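Local coordinates for envelope protein (White spot syndrome virus, PDB 7DDA) that forms part of the viral envelope and probably binds heparin through sulfate-binding sites on the C-terminal domain that this chain comprises, at residues 35-41 with 159-165; 79-85 with 100-106. One frame throughout, in Å; residues are numbered along the deposited sequence.

The C-terminal domain of VP37 illustrates how a beta sandwich combines long-range and local closures. Interaction 1 is long-range: 35-41, on the first strand, meets 159-165, on the last, closing a loop of more than a hundred residues and uniting the chain ends at the middle of one four-stranded antiparallel sheet. Interaction 2 is nested wholly inside that loop and is local, pairing 79-85 with 100-106 across the hairpin of strands 80-89 and 95-104, at the border of the second sheet. The two contacts meet between the layers, where I82 lies against V35 and V37, L102 against F165, and Y100 against A39.

Interaction 1: residues 35-41 with 159-165; sequences VIVKADC and AKLIIYF
OD1 of D40 is held by two donors: K160 NZ at 2.6 Å, in a salt bridge that uses the lone pair facing away from OD2, and a water that donates to OD1 at 3.0 Å. The same water donates to A159 O, which also accepts from C41 N at 3.0 Å, so the carboxylate is tied to a backbone bond just past the strand ends. Its OD2 turns to the amides of E42 and T43, while K160 has a second partner in D47. Six further backbone bonds, from V35-F165 to A39-L161, make a regular antiparallel ladder between the first and last strands, the central pair of one sheet of the beta sandwich. On the I36 face, CG2 of I36 sits 4.1 Å from the Y164 ring centroid in a CH-pi contact, displaced toward the rim; a chi1 of -53° turns this branch to cover the ring and also to meet I162 CG2 at 3.6 Å. I162 CD1 reaches K38 CG at 3.6 Å. The Y164 hydroxyl bonds to E118, and F116 of the second subunit packs on this tyrosine. On the other face, which looks toward the second sheet, V37 CG2 approaches F165 CE1 to 3.5 Å.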
ATOM      1  N   VAL A  35       5.310  -2.874  -9.586  1.00 24.10           N
ATOM      2  CA  VAL A  35       6.698  -3.255  -9.362  1.00 24.54           C
ATOM      3  C   VAL A  35       7.108  -2.748  -7.981  1.00 22.66           C
ATOM      4  O   VAL A  35       6.999  -1.547  -7.692  1.00 22.37           O
ATOM      5  CB  VAL A  35       7.618  -2.713 -10.476  1.00 24.95           C
ATOM      6  CG1 VAL A  35       9.034  -3.247 -10.327  1.00 20.15           C
ATOM      7  CG2 VAL A  35       7.057  -3.086 -11.840  1.00 21.44           C
ATOM      8  N   ILE A  36       7.566  -3.665  -7.130  1.00 23.65           N
ATOM      9  CA  ILE A  36       7.943  -3.370  -5.749  1.00 19.39           C
ATOM     10  C   ILE A  36       9.461  -3.382  -5.668  1.00 20.80           C
ATOM     11  O   ILE A  36      10.100  -4.409  -5.924  1.00 20.37           O
ATOM     12  CB  ILE A  36       7.324  -4.378  -4.768  1.00 21.60           C
ATOM     13  CG1 ILE A  36       5.809  -4.473  -4.969  1.00 23.64           C
ATOM     14  CG2 ILE A  36       7.618  -3.996  -3.320  1.00 18.96           C
ATOM     15  CD1 ILE A  36       5.134  -5.496  -4.040  1.00 21.57           C
ATOM     16  N   VAL A  37      10.044  -2.236  -5.339  1.00 21.55           N
ATOM     17  CA  VAL A  37      11.491  -2.065  -5.319  1.00 17.60           C
ATOM     18  C   VAL A  37      11.923  -1.902  -3.871  1.00 22.09           C
ATOM     19  O   VAL A  37      11.376  -1.054  -3.148  1.00 18.49           O
ATOM     20  CB  VAL A  37      11.936  -0.851  -6.153  1.00 19.11           C
ATOM     21  CG1 VAL A  37      13.435  -0.577  -5.950  1.00 16.40           C
ATOM     22  CG2 VAL A  37      11.591  -1.046  -7.622  1.00 15.47           C
ATOM     23  N   LYS A  38      12.900  -2.715  -3.456  1.00 18.70           N
ATOM     24  CA  LYS A  38      13.555  -2.592  -2.162  1.00 18.86           C
ATOM     25  C   LYS A  38      14.918  -1.922  -2.344  1.00 21.98           C
ATOM     26  O   LYS A  38      15.770  -2.429  -3.087  1.00 22.13           O
ATOM     27  CB  LYS A  38      13.711  -3.961  -1.501  1.00 16.78           C
ATOM     28  CG  LYS A  38      14.530  -3.899  -0.220  1.00 21.51           C
ATOM     29  CD  LYS A  38      14.201  -5.038   0.731  1.00 23.91           C
ATOM     30  CE  LYS A  38      15.055  -6.251   0.484  1.00 28.00           C
ATOM     31  NZ  LYS A  38      16.378  -6.081   1.125  1.00 33.14           N
ATOM     32  N   ALA A  39      15.126  -0.797  -1.659  1.00 20.11           N
ATOM     33  CA  ALA A  39      16.375  -0.052  -1.734  1.00 20.62           C
ATOM     34  C   ALA A  39      16.911   0.217  -0.332  1.00 22.09           C
ATOM     35  O   ALA A  39      16.155   0.290   0.637  1.00 23.14           O
ATOM     36  CB  ALA A  39      16.189   1.274  -2.475  1.00 18.19           C
ATOM     37  N   ASP A  40      18.223   0.394  -0.229  1.00 21.97           N
ATOM     38  CA  ASP A  40      18.849   0.559   1.075  1.00 23.05           C
ATOM     39  C   ASP A  40      18.784   2.014   1.541  1.00 23.08           C
ATOM     40  O   ASP A  40      19.095   2.930   0.777  1.00 24.30           O
ATOM     41  CB  ASP A  40      20.296   0.091   1.022  1.00 20.19           C
ATOM     42  CG  ASP A  40      20.942   0.120   2.372  1.00 22.56           C
ATOM     43  OD1 ASP A  40      20.754  -0.853   3.132  1.00 17.73           O
ATOM     44  OD2 ASP A  40      21.598   1.145   2.680  1.00 24.42           O
ATOM     45  N   CYS A  41      18.403   2.229   2.804  1.00 20.83           N
ATOM     46  CA  CYS A  41      18.200   3.598   3.279  1.00 23.73           C
ATOM     47  C   CYS A  41      19.495   4.381   3.428  1.00 27.17           C
ATOM     48  O   CYS A  41      19.452   5.611   3.470  1.00 31.52           O
ATOM     49  CB  CYS A  41      17.470   3.619   4.618  1.00 21.08           C
ATOM     50  SG  CYS A  41      15.704   3.363   4.520  1.00 25.64           S
ATOM     51  N   ALA A 159      17.845  -0.397   7.642  1.00 23.99           N
ATOM     52  CA  ALA A 159      16.500  -0.022   7.237  1.00 22.55           C
ATOM     53  C   ALA A 159      16.416   0.131   5.719  1.00 23.22           C
ATOM     54  O   ALA A 159      17.370   0.556   5.061  1.00 21.09           O
ATOM     55  CB  ALA A 159      16.088   1.277   7.931  1.00 21.09           C
ATOM     56  N   LYS A 160      15.253  -0.211   5.163  1.00 21.50           N
ATOM     57  CA  LYS A 160      15.051  -0.225   3.721  1.00 23.65           C
ATOM     58  C   LYS A 160      13.931   0.718   3.302  1.00 23.82           C
ATOM     59  O   LYS A 160      12.991   0.990   4.061  1.00 24.10           O
ATOM     60  CB  LYS A 160      14.727  -1.637   3.206  1.00 21.27           C
ATOM     61  CG  LYS A 160      15.771  -2.714   3.547  1.00 25.00           C
ATOM     62  CD  LYS A 160      17.146  -2.342   3.019  1.00 20.92           C
ATOM     63  CE  LYS A 160      18.171  -3.443   3.250  1.00 17.58           C
ATOM     64  NZ  LYS A 160      19.468  -3.086   2.623  1.00 15.64           N
ATOM     65  N   LEU A 161      14.043   1.208   2.074  1.00 21.00           N
ATOM     66  CA  LEU A 161      12.977   1.947   1.408  1.00 18.63           C
ATOM     67  C   LEU A 161      12.297   1.004   0.423  1.00 20.53           C
ATOM     68  O   LEU A 161      12.959   0.428  -0.445  1.00 21.26           O
ATOM     69  CB  LEU A 161      13.534   3.185   0.699  1.00 15.79           C
ATOM     70  CG  LEU A 161      12.580   4.097  -0.077  1.00 18.21           C
ATOM     71  CD1 LEU A 161      11.507   4.699   0.826  1.00 15.73           C
ATOM     72  CD2 LEU A 161      13.369   5.199  -0.762  1.00 14.98           C
ATOM     73  N   ILE A 162      10.991   0.810   0.585  1.00 18.49           N
ATOM     74  CA  ILE A 162      10.205  -0.010  -0.329  1.00 16.22           C
ATOM     75  C   ILE A 162       9.348   0.935  -1.159  1.00 19.41           C
ATOM     76  O   ILE A 162       8.521   1.678  -0.611  1.00 18.83           O
ATOM     77  CB  ILE A 162       9.346  -1.043   0.415  1.00 15.14           C
ATOM     78  CG1 ILE A 162      10.171  -1.773   1.484  1.00 19.76           C
ATOM     79  CG2 ILE A 162       8.790  -2.044  -0.548  1.00 15.83           C
ATOM     80  CD1 ILE A 162      11.339  -2.593   0.939  1.00 15.52           C
ATOM     81  N   ILE A 163       9.564   0.934  -2.474  1.00 17.10           N
ATOM     82  CA  ILE A 163       8.842   1.801  -3.397  1.00 16.45           C
ATOM     83  C   ILE A 163       7.942   0.940  -4.271  1.00 19.23           C
ATOM     84  O   ILE A 163       8.387  -0.069  -4.836  1.00 17.45           O
ATOM     85  CB  ILE A 163       9.791   2.633  -4.272  1.00 15.81           C
ATOM     86  CG1 ILE A 163      10.899   3.271  -3.450  1.00 14.80           C
ATOM     87  CG2 ILE A 163       9.019   3.682  -5.030  1.00 15.72           C
ATOM     88  CD1 ILE A 163      12.037   3.792  -4.338  1.00 16.88           C
ATOM     89  N   TYR A 164       6.683   1.346  -4.392  1.00 17.69           N
ATOM     90  CA  TYR A 164       5.708   0.639  -5.208  1.00 19.47           C
ATOM     91  C   TYR A 164       5.405   1.506  -6.422  1.00 18.74           C
ATOM     92  O   TYR A 164       5.003   2.664  -6.280  1.00 18.22           O
ATOM     93  CB  TYR A 164       4.435   0.323  -4.411  1.00 19.77           C
ATOM     94  CG  TYR A 164       4.660  -0.501  -3.142  1.00 20.02           C
ATOM     95  CD1 TYR A 164       5.281   0.054  -2.025  1.00 19.35           C
ATOM     96  CD2 TYR A 164       4.247  -1.823  -3.061  1.00 17.43           C
ATOM     97  CE1 TYR A 164       5.492  -0.690  -0.871  1.00 19.42           C
ATOM     98  CE2 TYR A 164       4.450  -2.575  -1.906  1.00 18.81           C
ATOM     99  CZ  TYR A 164       5.073  -2.006  -0.814  1.00 21.76           C
ATOM    100  OH  TYR A 164       5.287  -2.742   0.348  1.00 22.50           O
ATOM    101  N   PHE A 165       5.632   0.957  -7.609  1.00 20.53           N
ATOM    102  CA  PHE A 165       5.350   1.642  -8.863  1.00 18.66           C
ATOM    103  C   PHE A 165       4.086   1.047  -9.455  1.00 22.55           C
ATOM    104  O   PHE A 165       4.045  -0.158  -9.747  1.00 20.90           O
ATOM    105  CB  PHE A 165       6.511   1.501  -9.847  1.00 19.51           C
ATOM    106  CG  PHE A 165       7.800   2.085  -9.353  1.00 19.17           C
ATOM    107  CD1 PHE A 165       8.625   1.359  -8.504  1.00 20.09           C
ATOM    108  CD2 PHE A 165       8.195   3.340  -9.744  1.00 14.67           C
ATOM    109  CE1 PHE A 165       9.815   1.897  -8.052  1.00 17.78           C
ATOM    110  CE2 PHE A 165       9.378   3.870  -9.299  1.00 17.78           C
ATOM    111  CZ  PHE A 165      10.189   3.154  -8.455  1.00 16.76           C
TER
HETATM  112  O   HOH W   1      19.917   0.750   5.564  1.00 28.56           O

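Interaction 2: residues 79-85 with 100-106; sequences SFHIYKI and YGLRNKK
The Y83 ring lies flat over G101, whose carbonyl O stands 3.4 Å above the middle of one ring face; Y83 CD2 in turn sits over one face of the H81 ring. A chi1 of 39° sets Y83 CG between the backbone N and carbonyl carbon, which swings the ring across to the partner strand. The Y83 ring and R103 guanidinium planes are 13° apart, the hydroxyl lying over the guanidinium toward its rim, too poorly angled to NH2 for a hydrogen bond; Y83 OH is held by E145 and R103 NH1 by the carbonyl of N143. The F80 ring has R103 O at its edge, while L102 CD2 approaches its CD1 obliquely at 4.1 Å. I82 CG1 packs on L102 CD1 at 4.0 Å, toward the other sheet, where F80 also reaches the disulfide-bonded C111 and C169. Two backbone bonds each pair H81 with R103 and Y83 with G101; beyond them K105 N bonds to S79 O, and N104 OD1 accepts from K106 N in an Asx turn. A sulfate lies beside H81, possibly from the crystallisation liquor, though it could mark a sulfate site. Y83 over G101 is the cross-strand aromatic-glycine pairing of antiparallel sheets, here in the 80-89/95-104 hairpin.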
ATOM      1  N   SER A  79      10.352  -4.820 -19.477  1.00 47.63           N
ATOM      2  CA  SER A  79       9.526  -3.696 -19.891  1.00 44.44           C
ATOM      3  C   SER A  79       9.932  -2.388 -19.222  1.00 36.93           C
ATOM      4  O   SER A  79       9.618  -1.314 -19.747  1.00 32.59           O
ATOM      5  CB  SER A  79       8.055  -3.988 -19.592  1.00 44.46           C
ATOM      6  OG  SER A  79       7.508  -4.896 -20.528  1.00 47.80           O
ATOM      7  N   PHE A  80      10.613  -2.454 -18.084  1.00 31.77           N
ATOM      8  CA  PHE A  80      10.964  -1.267 -17.325  1.00 30.39           C
ATOM      9  C   PHE A  80      12.371  -1.433 -16.796  1.00 26.52           C
ATOM     10  O   PHE A  80      12.850  -2.553 -16.611  1.00 30.36           O
ATOM     11  CB  PHE A  80       9.984  -1.034 -16.178  1.00 24.38           C
ATOM     12  CG  PHE A  80       8.568  -0.987 -16.624  1.00 30.33           C
ATOM     13  CD1 PHE A  80       8.103   0.088 -17.380  1.00 34.84           C
ATOM     14  CD2 PHE A  80       7.705  -2.045 -16.353  1.00 36.02           C
ATOM     15  CE1 PHE A  80       6.781   0.130 -17.827  1.00 33.98           C
ATOM     16  CE2 PHE A  80       6.388  -2.017 -16.794  1.00 36.12           C
ATOM     17  CZ  PHE A  80       5.923  -0.927 -17.534  1.00 35.55           C
ATOM     18  N   HIS A  81      13.039  -0.306 -16.582  1.00 22.50           N
ATOM     19  CA  HIS A  81      14.342  -0.288 -15.935  1.00 22.12           C
ATOM     20  C   HIS A  81      14.288   0.729 -14.802  1.00 21.64           C
ATOM     21  O   HIS A  81      13.919   1.886 -15.022  1.00 22.32           O
ATOM     22  CB  HIS A  81      15.465   0.046 -16.944  1.00 20.36           C
ATOM     23  CG  HIS A  81      16.842   0.031 -16.346  1.00 21.96           C
ATOM     24  ND1 HIS A  81      17.873   0.813 -16.827  1.00 21.62           N
ATOM     25  CD2 HIS A  81      17.351  -0.657 -15.296  1.00 17.08           C
ATOM     26  CE1 HIS A  81      18.959   0.603 -16.102  1.00 20.18           C
ATOM     27  NE2 HIS A  81      18.668  -0.285 -15.166  1.00 21.28           N
ATOM     28  N   ILE A  82      14.635   0.297 -13.593  1.00 20.53           N
ATOM     29  CA  ILE A  82      14.573   1.133 -12.398  1.00 19.60           C
ATOM     30  C   ILE A  82      15.970   1.213 -11.800  1.00 20.35           C
ATOM     31  O   ILE A  82      16.649   0.190 -11.650  1.00 20.53           O
ATOM     32  CB  ILE A  82      13.563   0.583 -11.372  1.00 18.32           C
ATOM     33  CG1 ILE A  82      12.194   0.399 -12.034  1.00 17.46           C
ATOM     34  CG2 ILE A  82      13.471   1.510 -10.157  1.00 17.11           C
ATOM     35  CD1 ILE A  82      11.302  -0.616 -11.330  1.00 17.04           C
ATOM     36  N   TYR A  83      16.399   2.421 -11.458  1.00 17.32           N
ATOM     37  CA  TYR A  83      17.798   2.627 -11.113  1.00 21.30           C
ATOM     38  C   TYR A  83      17.895   3.774 -10.127  1.00 21.21           C
ATOM     39  O   TYR A  83      17.081   4.708 -10.145  1.00 20.57           O
ATOM     40  CB  TYR A  83      18.665   2.933 -12.356  1.00 18.82           C
ATOM     41  CG  TYR A  83      17.947   3.822 -13.346  1.00 19.59           C
ATOM     42  CD1 TYR A  83      18.035   5.197 -13.254  1.00 18.14           C
ATOM     43  CD2 TYR A  83      17.132   3.276 -14.340  1.00 20.76           C
ATOM     44  CE1 TYR A  83      17.361   6.013 -14.142  1.00 20.42           C
ATOM     45  CE2 TYR A  83      16.445   4.084 -15.227  1.00 19.28           C
ATOM     46  CZ  TYR A  83      16.567   5.449 -15.120  1.00 19.60           C
ATOM     47  OH  TYR A  83      15.897   6.267 -15.992  1.00 22.95           O
ATOM     48  N   LYS A  84      18.893   3.675  -9.259  1.00 20.41           N
ATOM     49  CA  LYS A  84      19.269   4.782  -8.398  1.00 18.82           C
ATOM     50  C   LYS A  84      19.882   5.900  -9.228  1.00 19.76           C
ATOM     51  O   LYS A  84      20.810   5.675 -10.006  1.00 25.11           O
ATOM     52  CB  LYS A  84      20.252   4.286  -7.343  1.00 20.06           C
ATOM     53  CG  LYS A  84      20.865   5.357  -6.472  1.00 25.60           C
ATOM     54  CD  LYS A  84      21.873   4.718  -5.532  1.00 25.51           C
ATOM     55  CE  LYS A  84      22.946   5.692  -5.120  1.00 28.69           C
ATOM     56  NZ  LYS A  84      23.993   5.005  -4.300  1.00 35.82           N
ATOM     57  N   ILE A  85      19.339   7.102  -9.097  1.00 21.99           N
ATOM     58  CA  ILE A  85      19.983   8.260  -9.697  1.00 21.03           C
ATOM     59  C   ILE A  85      20.942   8.918  -8.715  1.00 26.22           C
ATOM     60  O   ILE A  85      22.048   9.312  -9.092  1.00 24.72           O
ATOM     61  CB  ILE A  85      18.917   9.252 -10.197  1.00 24.12           C
ATOM     62  CG1 ILE A  85      18.174   8.681 -11.411  1.00 20.16           C
ATOM     63  CG2 ILE A  85      19.532  10.609 -10.531  1.00 18.13           C
ATOM     64  CD1 ILE A  85      16.975   9.507 -11.791  1.00 17.72           C
ATOM     65  N   TYR A 100      15.250   8.148  -7.614  1.00 22.02           N
ATOM     66  CA  TYR A 100      15.218   7.010  -8.518  1.00 18.83           C
ATOM     67  C   TYR A 100      14.614   7.408  -9.852  1.00 18.66           C
ATOM     68  O   TYR A 100      13.841   8.366  -9.941  1.00 19.41           O
ATOM     69  CB  TYR A 100      14.436   5.849  -7.887  1.00 17.50           C
ATOM     70  CG  TYR A 100      15.155   5.385  -6.658  1.00 20.56           C
ATOM     71  CD1 TYR A 100      16.165   4.429  -6.737  1.00 17.31           C
ATOM     72  CD2 TYR A 100      14.895   5.973  -5.423  1.00 20.49           C
ATOM     73  CE1 TYR A 100      16.863   4.038  -5.609  1.00 16.68           C
ATOM     74  CE2 TYR A 100      15.594   5.588  -4.291  1.00 21.18           C
ATOM     75  CZ  TYR A 100      16.575   4.628  -4.389  1.00 19.08           C
ATOM     76  OH  TYR A 100      17.254   4.261  -3.248  1.00 20.61           O
ATOM     77  N   GLY A 101      14.989   6.669 -10.890  1.00 20.97           N
ATOM     78  CA  GLY A 101      14.392   6.814 -12.207  1.00 15.75           C
ATOM     79  C   GLY A 101      13.770   5.508 -12.662  1.00 19.59           C
ATOM     80  O   GLY A 101      14.315   4.433 -12.411  1.00 23.22           O
ATOM     81  N   LEU A 102      12.623   5.607 -13.329  1.00 18.71           N
ATOM     82  CA  LEU A 102      12.009   4.480 -14.018  1.00 20.43           C
ATOM     83  C   LEU A 102      11.929   4.818 -15.504  1.00 21.79           C
ATOM     84  O   LEU A 102      11.299   5.812 -15.886  1.00 21.72           O
ATOM     85  CB  LEU A 102      10.612   4.177 -13.452  1.00 20.09           C
ATOM     86  CG  LEU A 102       9.798   3.036 -14.090  1.00 25.27           C
ATOM     87  CD1 LEU A 102       8.902   2.327 -13.067  1.00 24.59           C
ATOM     88  CD2 LEU A 102       8.956   3.523 -15.265  1.00 22.54           C
ATOM     89  N   ARG A 103      12.541   3.987 -16.338  1.00 21.13           N
ATOM     90  CA  ARG A 103      12.479   4.173 -17.782  1.00 23.56           C
ATOM     91  C   ARG A 103      11.510   3.189 -18.427  1.00 26.04           C
ATOM     92  O   ARG A 103      11.599   1.972 -18.205  1.00 24.31           O
ATOM     93  CB  ARG A 103      13.856   4.026 -18.425  1.00 23.21           C
ATOM     94  CG  ARG A 103      13.924   4.708 -19.787  1.00 24.03           C
ATOM     95  CD  ARG A 103      15.299   4.553 -20.430  1.00 20.09           C
ATOM     96  NE  ARG A 103      16.369   5.130 -19.620  1.00 16.59           N
ATOM     97  CZ  ARG A 103      16.615   6.436 -19.498  1.00 20.17           C
ATOM     98  NH1 ARG A 103      15.875   7.331 -20.145  1.00 21.54           N
ATOM     99  NH2 ARG A 103      17.608   6.855 -18.722  1.00 19.57           N
ATOM    100  N   ASN A 104      10.597   3.730 -19.231  1.00 27.91           N
ATOM    101  CA  ASN A 104       9.718   2.922 -20.062  1.00 28.79           C
ATOM    102  C   ASN A 104      10.545   2.264 -21.164  1.00 30.32           C
ATOM    103  O   ASN A 104      11.171   2.947 -21.979  1.00 32.74           O
ATOM    104  CB  ASN A 104       8.606   3.807 -20.634  1.00 27.13           C
ATOM    105  CG  ASN A 104       7.655   3.058 -21.581  1.00 31.51           C
ATOM    106  OD1 ASN A 104       7.757   1.840 -21.789  1.00 26.06           O
ATOM    107  ND2 ASN A 104       6.713   3.801 -22.151  1.00 27.67           N
ATOM    108  N   LYS A 105      10.575   0.935 -21.173  1.00 28.79           N
ATOM    109  CA  LYS A 105      11.293   0.178 -22.189  1.00 30.23           C
ATOM    110  C   LYS A 105      10.358  -0.619 -23.092  1.00 36.59           C
ATOM    111  O   LYS A 105      10.808  -1.536 -23.780  1.00 36.61           O
ATOM    112  CB  LYS A 105      12.299  -0.760 -21.531  1.00 33.15           C
ATOM    113  CG  LYS A 105      13.312  -0.039 -20.687  1.00 32.00           C
ATOM    114  CD  LYS A 105      14.282   0.686 -21.575  1.00 29.10           C
ATOM    115  CE  LYS A 105      15.580  -0.054 -21.611  1.00 28.00           C
ATOM    116  NZ  LYS A 105      16.522   0.562 -22.572  1.00 35.48           N
ATOM    117  N   LYS A 106       9.066  -0.298 -23.097  1.00 38.37           N
ATOM    118  CA  LYS A 106       8.077  -1.052 -23.858  1.00 36.94           C
ATOM    119  C   LYS A 106       7.913  -0.420 -25.233  1.00 35.64           C
ATOM    120  O   LYS A 106       7.340   0.672 -25.358  1.00 35.93           O
ATOM    121  CB  LYS A 106       6.737  -1.079 -23.131  1.00 38.08           C
ATOM    122  CG  LYS A 106       6.624  -2.139 -22.099  1.00 38.59           C
ATOM    123  CD  LYS A 106       5.211  -2.205 -21.576  1.00 41.47           C
ATOM    124  CE  LYS A 106       4.361  -3.077 -22.477  1.00 42.54           C
ATOM    125  NZ  LYS A 106       5.003  -4.401 -22.680  1.00 47.63           N
TER